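PDB 5D8N: leucine aminopeptidase A1, chloroplastic from Solanum lycopersicum, which removes unsubstituted N-terminal amino acids from peptides as a magnesium-dependent homohexamer, regulates wound signalling, has a role in insect defence, and also has protein-folding chaperone activity. Local coordinates for residues 126-131 / 140-145; 168-173 / 183-188; 260-265 / 396-401. The protein carries 1 engineered substitution. One frame throughout, in Å; residues are numbered along the deposited sequence.

Interaction 1 (126-131 / 140-145); sequences QAAAAA and IAVALA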
loop_
_atom_site.group_PDB
_atom_site.type_symbol
_atom_site.label_atom_id
_atom_site.label_comp_id
_atom_site.label_asym_id
_atom_site.label_seq_id
_atom_site.Cartn_x
_atom_site.Cartn_y
_atom_site.Cartn_z
ATOM N N GLN A 126 4.702 -8.583 -42.110
ATOM C CA GLN A 126 5.467 -8.741 -40.887
ATOM C C GLN A 126 6.017 -10.162 -40.799
ATOM O O GLN A 126 7.157 -10.360 -40.389
ATOM C CB GLN A 126 4.615 -8.442 -39.639
ATOM C CG GLN A 126 4.199 -6.983 -39.490
ATOM C CD GLN A 126 3.055 -6.736 -38.501
ATOM O OE1 GLN A 126 2.696 -7.584 -37.673
ATOM N NE2 GLN A 126 2.434 -5.570 -38.631
ATOM N N ALA A 127 5.197 -11.162 -41.118
ATOM C CA ALA A 127 5.648 -12.559 -41.000
ATOM C C ALA A 127 6.760 -12.821 -42.015
ATOM O O ALA A 127 7.679 -13.585 -41.746
ATOM C CB ALA A 127 4.491 -13.530 -41.204
ATOM N N ALA A 128 6.650 -12.230 -43.205
ATOM C CA ALA A 128 7.682 -12.390 -44.221
ATOM C C ALA A 128 8.987 -11.739 -43.788
ATOM O O ALA A 128 10.053 -12.334 -43.944
ATOM C CB ALA A 128 7.227 -11.807 -45.538
ATOM N N ALA A 129 8.904 -10.592 -43.123
ATOM C CA ALA A 129 10.099 -9.929 -42.597
ATOM C C ALA A 129 10.776 -10.738 -41.497
ATOM O O ALA A 129 12.001 -10.815 -41.419
ATOM C CB ALA A 129 9.730 -8.567 -42.042
ATOM N N ALA A 130 9.958 -11.343 -40.647
ATOM C CA ALA A 130 10.477 -12.158 -39.557
ATOM C C ALA A 130 11.182 -13.397 -40.109
ATOM O O ALA A 130 12.206 -13.807 -39.584
ATOM C CB ALA A 130 9.366 -12.536 -38.579
ATOM N N ALA A 131 10.600 -14.034 -41.122
ATOM C CA ALA A 131 11.195 -15.237 -41.677
ATOM C C ALA A 131 12.480 -14.830 -42.429
ATOM O O ALA A 131 13.470 -15.544 -42.409
ATOM C CB ALA A 131 10.221 -15.923 -42.611
ATOM N N ILE A 140 13.671 -11.317 -51.159
ATOM C CA ILE A 140 12.498 -12.107 -50.872
ATOM C C ILE A 140 11.354 -11.748 -51.786
ATOM O O ILE A 140 11.370 -10.706 -52.445
ATOM C CB ILE A 140 12.065 -11.969 -49.415
ATOM C CG1 ILE A 140 11.443 -10.606 -49.144
ATOM C CG2 ILE A 140 13.256 -12.218 -48.504
ATOM C CD1 ILE A 140 10.870 -10.501 -47.745
ATOM N N ALA A 141 10.326 -12.590 -51.746
ATOM C CA ALA A 141 9.112 -12.335 -52.502
ATOM C C ALA A 141 7.938 -12.688 -51.618
ATOM O O ALA A 141 8.003 -13.629 -50.839
ATOM C CB ALA A 141 9.084 -13.216 -53.746
ATOM N N VAL A 142 6.817 -12.064 -51.908
ATOM C CA VAL A 142 5.575 -12.388 -51.249
ATOM C C VAL A 142 4.498 -12.481 -52.297
ATOM O O VAL A 142 4.387 -11.610 -53.172
ATOM C CB VAL A 142 5.176 -11.310 -50.219
ATOM C CG1 VAL A 142 3.861 -11.663 -49.544
ATOM C CG2 VAL A 142 6.259 -11.155 -49.169
ATOM N N ALA A 143 3.612 -13.436 -52.064
ATOM C CA ALA A 143 2.416 -13.618 -52.876
ATOM C C ALA A 143 1.248 -14.160 -52.044
ATOM O O ALA A 143 1.458 -14.741 -50.977
ATOM C CB ALA A 143 2.750 -14.614 -53.977
ATOM N N LEU A 144 0.031 -14.029 -52.556
ATOM C CA LEU A 144 -1.146 -14.701 -51.991
ATOM C C LEU A 144 -1.391 -16.026 -52.680
ATOM O O LEU A 144 -1.196 -16.144 -53.881
ATOM C CB LEU A 144 -2.412 -13.853 -52.144
ATOM C CG LEU A 144 -2.311 -12.452 -51.556
ATOM C CD1 LEU A 144 -3.623 -11.706 -51.700
ATOM C CD2 LEU A 144 -1.912 -12.529 -50.087
ATOM N N ALA A 145 -1.824 -17.031 -51.933
ATOM C CA ALA A 145 -2.112 -18.318 -52.541
ATOM C C ALA A 145 -3.298 -18.183 -53.476
ATOM O O ALA A 145 -3.399 -18.931 -54.450
ATOM C CB ALA A 145 -2.395 -19.375 -51.495
#
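Ala128 sets its methyl group down on Val142, and this single meeting of carbons is the tight spot between the helix and the strand beneath it: Ala128 CB lies 3.8 Å from Val142 CG2. The valine offers one branch. With CG1 anti to the backbone N (chi1 180°), CG2 stands beside that N, opposite the carbonyl carbon, and it is this methyl that meets the alanine; CG1 remains 5.2 Å from Ala128 CB. Because the helix presents nothing longer than a methyl here, its backbone can come down close to the sheet, with Ala128 CA 7.3 Å from Val142 CA. Ile140, two residues back on the same face of the strand, touches this helix turn more loosely. Its CG1 arm is extended to CD1 (chi2 174°), yet the tip ends 4.5 Å from Ala128 CB and 4.3 Å from Ala128 O, a van der Waals brush at most.

The helix belongs to a beta-alpha-beta crossover: strand 104-112 leads into helix 119-134, which returns the chain to strand 139-144, parallel to the first strand with 46-52 lying between them. Ala128 also touches Ala48 on that intervening strand, so its methyl spans two strands of the N-terminal domain, which by family is related to the macro domains.

Round the helix from Ala128 the packing gives way to solvent. Gln126 and Ala130 are exposed and Ala127 partly so, all well away from the strand, while Ala129 is buried but turned from it. The strand alternates in the usual way: Ile140 and Val142 face the helix, whereas Ala141 looks to the other side of the sheet, against Trp42 and Leu47.

Interaction 2 (168-173 / 183-188); sequences LGSFED and STLESL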
loop_
_atom_site.group_PDB
_atom_site.type_symbol
_atom_site.label_atom_id
_atom_site.label_comp_id
_atom_site.label_asym_id
_atom_site.label_seq_id
_atom_site.Cartn_x
_atom_site.Cartn_y
_atom_site.Cartn_z
ATOM N N LEU A 168 8.053 -2.263 -41.975
ATOM C CA LEU A 168 7.962 -2.018 -40.553
ATOM C C LEU A 168 8.442 -3.236 -39.775
ATOM O O LEU A 168 9.081 -3.091 -38.759
ATOM C CB LEU A 168 6.515 -1.714 -40.165
ATOM C CG LEU A 168 5.965 -0.440 -40.769
ATOM C CD1 LEU A 168 4.537 -0.225 -40.229
ATOM C CD2 LEU A 168 6.873 0.709 -40.399
ATOM N N GLY A 169 8.227 -4.435 -40.312
ATOM C CA GLY A 169 8.653 -5.651 -39.653
ATOM C C GLY A 169 10.154 -5.833 -39.682
ATOM O O GLY A 169 10.690 -6.478 -38.786
ATOM N N SER A 170 10.832 -5.203 -40.642
ATOM C CA SER A 170 12.288 -5.293 -40.754
ATOM C C SER A 170 13.019 -4.257 -39.928
ATOM O O SER A 170 14.236 -4.339 -39.804
ATOM C CB SER A 170 12.730 -5.097 -42.211
ATOM O OG SER A 170 12.189 -6.150 -42.988
ATOM N N PHE A 171 12.301 -3.268 -39.403
ATOM C CA PHE A 171 12.953 -2.206 -38.643
ATOM C C PHE A 171 13.499 -2.762 -37.338
ATOM O O PHE A 171 12.790 -3.452 -36.616
ATOM C CB PHE A 171 11.965 -1.088 -38.350
ATOM C CG PHE A 171 12.466 -0.083 -37.359
ATOM C CD1 PHE A 171 13.497 0.782 -37.690
ATOM C CD2 PHE A 171 11.938 -0.039 -36.090
ATOM C CE1 PHE A 171 13.899 1.773 -36.812
ATOM C CE2 PHE A 171 12.375 0.911 -35.188
ATOM C CZ PHE A 171 13.323 1.850 -35.569
ATOM N N GLU A 172 14.752 -2.456 -37.034
ATOM C CA GLU A 172 15.351 -2.824 -35.748
ATOM C C GLU A 172 16.181 -1.633 -35.264
ATOM O O GLU A 172 16.965 -1.069 -36.016
ATOM C CB GLU A 172 16.242 -4.071 -35.867
ATOM C CG GLU A 172 16.368 -4.878 -34.578
ATOM C CD GLU A 172 17.436 -5.977 -34.619
ATOM O OE1 GLU A 172 18.494 -5.826 -35.274
ATOM O OE2 GLU A 172 17.256 -6.993 -33.914
ATOM N N ASP A 173 15.871 -1.140 -34.071
ATOM C CA ASP A 173 16.498 0.052 -33.554
ATOM C C ASP A 173 17.681 -0.377 -32.699
ATOM O O ASP A 173 17.526 -0.752 -31.535
ATOM C CB ASP A 173 15.480 0.888 -32.766
ATOM C CG ASP A 173 15.966 2.304 -32.505
ATOM O OD1 ASP A 173 17.178 2.553 -32.690
ATOM O OD2 ASP A 173 15.179 3.159 -32.020
ATOM N N SER A 183 20.316 -5.391 -40.617
ATOM C CA SER A 183 19.355 -6.124 -41.446
ATOM C C SER A 183 19.952 -6.558 -42.790
ATOM O O SER A 183 20.589 -5.780 -43.513
ATOM C CB SER A 183 18.089 -5.295 -41.682
ATOM O OG SER A 183 17.184 -5.969 -42.546
ATOM N N THR A 184 19.692 -7.810 -43.140
ATOM C CA THR A 184 20.170 -8.358 -44.406
ATOM C C THR A 184 19.222 -8.036 -45.566
ATOM O O THR A 184 19.555 -8.297 -46.729
ATOM C CB THR A 184 20.335 -9.886 -44.301
ATOM O OG1 THR A 184 19.089 -10.490 -43.899
ATOM C CG2 THR A 184 21.425 -10.215 -43.275
ATOM N N LEU A 185 17.986 -7.658 -45.250
ATOM C CA LEU A 185 16.943 -7.578 -46.284
ATOM C C LEU A 185 17.167 -6.416 -47.253
ATOM O O LEU A 185 17.344 -5.281 -46.838
ATOM C CB LEU A 185 15.565 -7.448 -45.648
ATOM C CG LEU A 185 14.423 -7.496 -46.645
ATOM C CD1 LEU A 185 14.468 -8.790 -47.440
ATOM C CD2 LEU A 185 13.108 -7.391 -45.901
ATOM N N GLU A 186 17.283 -6.718 -48.540
ATOM C CA GLU A 186 17.641 -5.698 -49.517
ATOM C C GLU A 186 16.522 -5.463 -50.515
ATOM O O GLU A 186 16.418 -4.382 -51.084
ATOM C CB GLU A 186 18.901 -6.112 -50.275
ATOM C CG GLU A 186 20.168 -5.971 -49.452
ATOM C CD GLU A 186 21.406 -6.499 -50.165
ATOM O OE1 GLU A 186 21.349 -6.845 -51.372
ATOM O OE2 GLU A 186 22.451 -6.570 -49.488
ATOM N N SER A 187 15.770 -6.504 -50.845
ATOM C CA SER A 187 14.720 -6.340 -51.840
ATOM C C SER A 187 13.487 -7.174 -51.528
ATOM O O SER A 187 13.572 -8.257 -50.971
ATOM C CB SER A 187 15.248 -6.630 -53.247
ATOM O OG SER A 187 15.410 -8.012 -53.507
ATOM N N LEU A 188 12.343 -6.680 -51.971
ATOM C CA LEU A 188 11.078 -7.392 -51.900
ATOM C C LEU A 188 10.426 -7.306 -53.265
ATOM O O LEU A 188 10.162 -6.204 -53.764
ATOM C CB LEU A 188 10.175 -6.736 -50.855
ATOM C CG LEU A 188 8.680 -7.088 -50.919
ATOM C CD1 LEU A 188 8.400 -8.527 -50.544
ATOM C CD2 LEU A 188 7.888 -6.172 -50.009
#
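Ser170 and Ser183 mark the closest backbone approach, CA to CA 7.1 Å, where the last turn of helix 152-170 meets the loop leading into strand 187-191; just beyond, Phe171 turns to an extended backbone while its N still reaches back to Leu168 O. The side chains meet mainly through Ser170 and Leu185. Ser170 OG sits 3.3 Å from Leu185 CD2, a close oxygen-to-methyl contact, with the hydroxyl lying against the end of one leucine branch. CD1, the other branch, is directed elsewhere and stays 5.7 Å from the same OG.

Both torsions account for this. Ser170 holds OG beside its own backbone N (chi1 -63°), which folds the hydroxyl back along the helix to hydrogen-bond with Val166 O one turn earlier. Its polar demand is thus met within the helix, and what it offers Leu185 is a van der Waals surface. The leucine has CG opposite its backbone N (chi1 -174°), which carries the isobutyl group across to the helix end.

Ser183 contributes more by shaping its own loop than by touching the helix. Its OG accepts from Leu185 N at 3.3 Å, with an N-H...O angle of 155°, closing an ST turn that fixes the main chain just where Leu185 leaves it. At the helix end, Ser170 O is 4.3 Å from Ser183 OG, too far to bond.

The two segments finish a beta-alpha-beta unit in which helix 152-170 links the adjacent parallel strands 139-144 and 187-191. Leu185 also packs on Ile30 and on Ile140 of strand 139-144, Thr184 OG1 bonds to Ala137 O, and on the far side Phe171 leans against helix 197-221.

Interaction 3 (260-265 / 396-401); sequences LKMGAY and LIYACN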
loop_
_atom_site.group_PDB
_atom_site.type_symbol
_atom_site.label_atom_id
_atom_site.label_comp_id
_atom_site.label_asym_id
_atom_site.label_seq_id
_atom_site.Cartn_x
_atom_site.Cartn_y
_atom_site.Cartn_z
ATOM N N LEU A 260 3.292 35.057 -25.485
ATOM C CA LEU A 260 1.989 34.529 -25.878
ATOM C C LEU A 260 1.153 34.032 -24.691
ATOM O O LEU A 260 0.068 33.481 -24.869
ATOM C CB LEU A 260 2.182 33.432 -26.911
ATOM C CG LEU A 260 2.669 33.927 -28.274
ATOM C CD1 LEU A 260 3.019 32.770 -29.174
ATOM C CD2 LEU A 260 1.614 34.779 -28.955
ATOM N N LYS A 261 1.654 34.283 -23.488
ATOM C CA LYS A 261 0.926 34.073 -22.251
ATOM C C LYS A 261 0.639 32.595 -21.983
ATOM O O LYS A 261 -0.328 32.269 -21.288
ATOM C CB LYS A 261 -0.367 34.883 -22.229
ATOM C CG LYS A 261 -0.110 36.382 -22.341
ATOM C CD LYS A 261 -1.367 37.203 -22.087
ATOM C CE LYS A 261 -2.378 37.064 -23.209
ATOM N NZ LYS A 261 -3.548 37.950 -22.959
ATOM N N MET A 262 1.560 31.726 -22.387
ATOM C CA MET A 262 1.366 30.291 -22.206
ATOM C C MET A 262 1.787 29.865 -20.800
ATOM O O MET A 262 2.732 29.097 -20.617
ATOM C CB MET A 262 2.208 29.539 -23.228
ATOM C CG MET A 262 1.861 29.824 -24.662
ATOM S SD MET A 262 2.646 28.620 -25.741
ATOM C CE MET A 262 2.250 29.303 -27.339
ATOM N N GLY A 263 1.037 30.312 -19.800
ATOM C CA GLY A 263 1.402 30.043 -18.424
ATOM C C GLY A 263 1.277 28.587 -17.990
ATOM O O GLY A 263 1.981 28.182 -17.058
ATOM N N ALA A 264 0.361 27.824 -18.595
ATOM C CA ALA A 264 0.211 26.428 -18.220
ATOM C C ALA A 264 1.387 25.583 -18.706
ATOM O O ALA A 264 2.010 24.846 -17.940
ATOM C CB ALA A 264 -1.112 25.880 -18.706
ATOM N N TYR A 265 1.776 25.778 -19.958
ATOM C CA TYR A 265 2.942 25.121 -20.529
ATOM C C TYR A 265 4.225 25.516 -19.793
ATOM O O TYR A 265 5.019 24.658 -19.388
ATOM C CB TYR A 265 3.018 25.438 -22.024
ATOM C CG TYR A 265 4.339 25.149 -22.737
ATOM C CD1 TYR A 265 4.955 23.911 -22.668
ATOM C CD2 TYR A 265 4.885 26.075 -23.615
ATOM C CE1 TYR A 265 6.070 23.590 -23.443
ATOM C CE2 TYR A 265 6.020 25.792 -24.368
ATOM C CZ TYR A 265 6.617 24.549 -24.279
ATOM O OH TYR A 265 7.690 24.268 -25.105
ATOM N N LEU A 396 -3.326 23.784 -27.706
ATOM C CA LEU A 396 -4.617 23.801 -28.347
ATOM C C LEU A 396 -5.091 25.224 -28.619
ATOM O O LEU A 396 -5.696 25.504 -29.652
ATOM C CB LEU A 396 -5.615 23.001 -27.510
ATOM C CG LEU A 396 -5.464 21.483 -27.527
ATOM C CD1 LEU A 396 -6.334 20.842 -26.437
ATOM C CD2 LEU A 396 -5.873 20.859 -28.852
ATOM N N ILE A 397 -4.855 26.116 -27.669
ATOM C CA ILE A 397 -5.196 27.522 -27.852
ATOM C C ILE A 397 -4.401 28.039 -29.039
ATOM O O ILE A 397 -4.960 28.687 -29.906
ATOM C CB ILE A 397 -4.865 28.337 -26.593
ATOM C CG1 ILE A 397 -5.847 27.975 -25.475
ATOM C CG2 ILE A 397 -4.960 29.831 -26.860
ATOM C CD1 ILE A 397 -5.341 28.283 -24.069
ATOM N N TYR A 398 -3.116 27.693 -29.118
ATOM C CA TYR A 398 -2.286 28.125 -30.232
ATOM C C TYR A 398 -2.813 27.592 -31.553
ATOM O O TYR A 398 -2.915 28.309 -32.546
ATOM C CB TYR A 398 -0.861 27.615 -30.034
ATOM C CG TYR A 398 0.126 28.103 -31.064
ATOM C CD1 TYR A 398 0.354 27.397 -32.219
ATOM C CD2 TYR A 398 0.806 29.295 -30.888
ATOM C CE1 TYR A 398 1.235 27.858 -33.177
ATOM C CE2 TYR A 398 1.748 29.737 -31.811
ATOM C CZ TYR A 398 1.929 29.026 -32.970
ATOM O OH TYR A 398 2.904 29.422 -33.857
ATOM N N ALA A 399 -3.196 26.318 -31.567
ATOM C CA ALA A 399 -3.768 25.745 -32.777
ATOM C C ALA A 399 -5.010 26.524 -33.206
ATOM O O ALA A 399 -5.210 26.799 -34.405
ATOM C CB ALA A 399 -4.097 24.265 -32.578
ATOM N N CYS A 400 -5.910 26.774 -32.268
ATOM C CA CYS A 400 -7.116 27.518 -32.611
ATOM C C CYS A 400 -6.769 28.907 -33.160
ATOM O O CYS A 400 -7.432 29.391 -34.056
ATOM C CB CYS A 400 -8.072 27.634 -31.426
ATOM S SG CYS A 400 -8.791 26.052 -30.918
ATOM N N ASN A 401 -5.699 29.512 -32.659
ATOM C CA ASN A 401 -5.293 30.837 -33.093
ATOM C C ASN A 401 -4.631 30.860 -34.453
ATOM O O ASN A 401 -4.502 31.935 -35.026
ATOM C CB ASN A 401 -4.343 31.492 -32.085
ATOM C CG ASN A 401 -5.062 31.950 -30.838
ATOM O OD1 ASN A 401 -6.275 32.088 -30.844
ATOM N ND2 ASN A 401 -4.336 32.105 -29.750
#
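Met262 meets Tyr398 with the tip of a nearly straight side chain. CB starts 4.4 Å from Tyr265 CB, one turn into the helix that opens just after Met262. Met262 CG stands beside the methionine's backbone N (chi1 -61°), and Met262 CG passes 4.3 Å from Leu260 CB. Next comes SD, 4.0 Å from Tyr265 CD2, and the extended outer chain then drives CE out to the tyrosine. CE is the tip that closes the contact, 3.8 Å from Tyr398 CD2 and slanted to the ring; it also rubs against Leu260 CD1 at 4.0 Å. That leucine methyl comes to the ring edge, near its plane, 4.2 Å from Tyr398 CE2, on the more exposed flank.

The main chain sets up this pair: helix 254-259 ends in a Schellman motif with Lys261 at its positive-phi position, and Met262 follows as the N-cap of helix 263-269. Tyr398, on helix 388-401 of the catalytic domain, packs beside this helix junction, while its ring also makes edge-to-face contacts with Phe279 and His281 on strand 278-284 and rests on Ile352 of strand 347-358.

From the N terminus, interaction 1 closes a short loop between helix 119-134 and strand 139-144, and interaction 2 closes a similar one between helix 152-170 and the approach to strand 187-191. They follow in series, neither nested nor crossed, yet they touch: Ala129 CB packs 3.6 Å from Ser170 OG, and Ile140 N probably hydrogen-bonds to Ser187 O. Two helices and two neighbouring strands of the N-terminal sheet are so joined. Interaction 3 opens later and spans 130 intervening residues, tying a helix junction to helix 388-401 in the catalytic domain, on the opposite side of the chain's centre; it lies about 41 Å, centre to centre, from interaction 2.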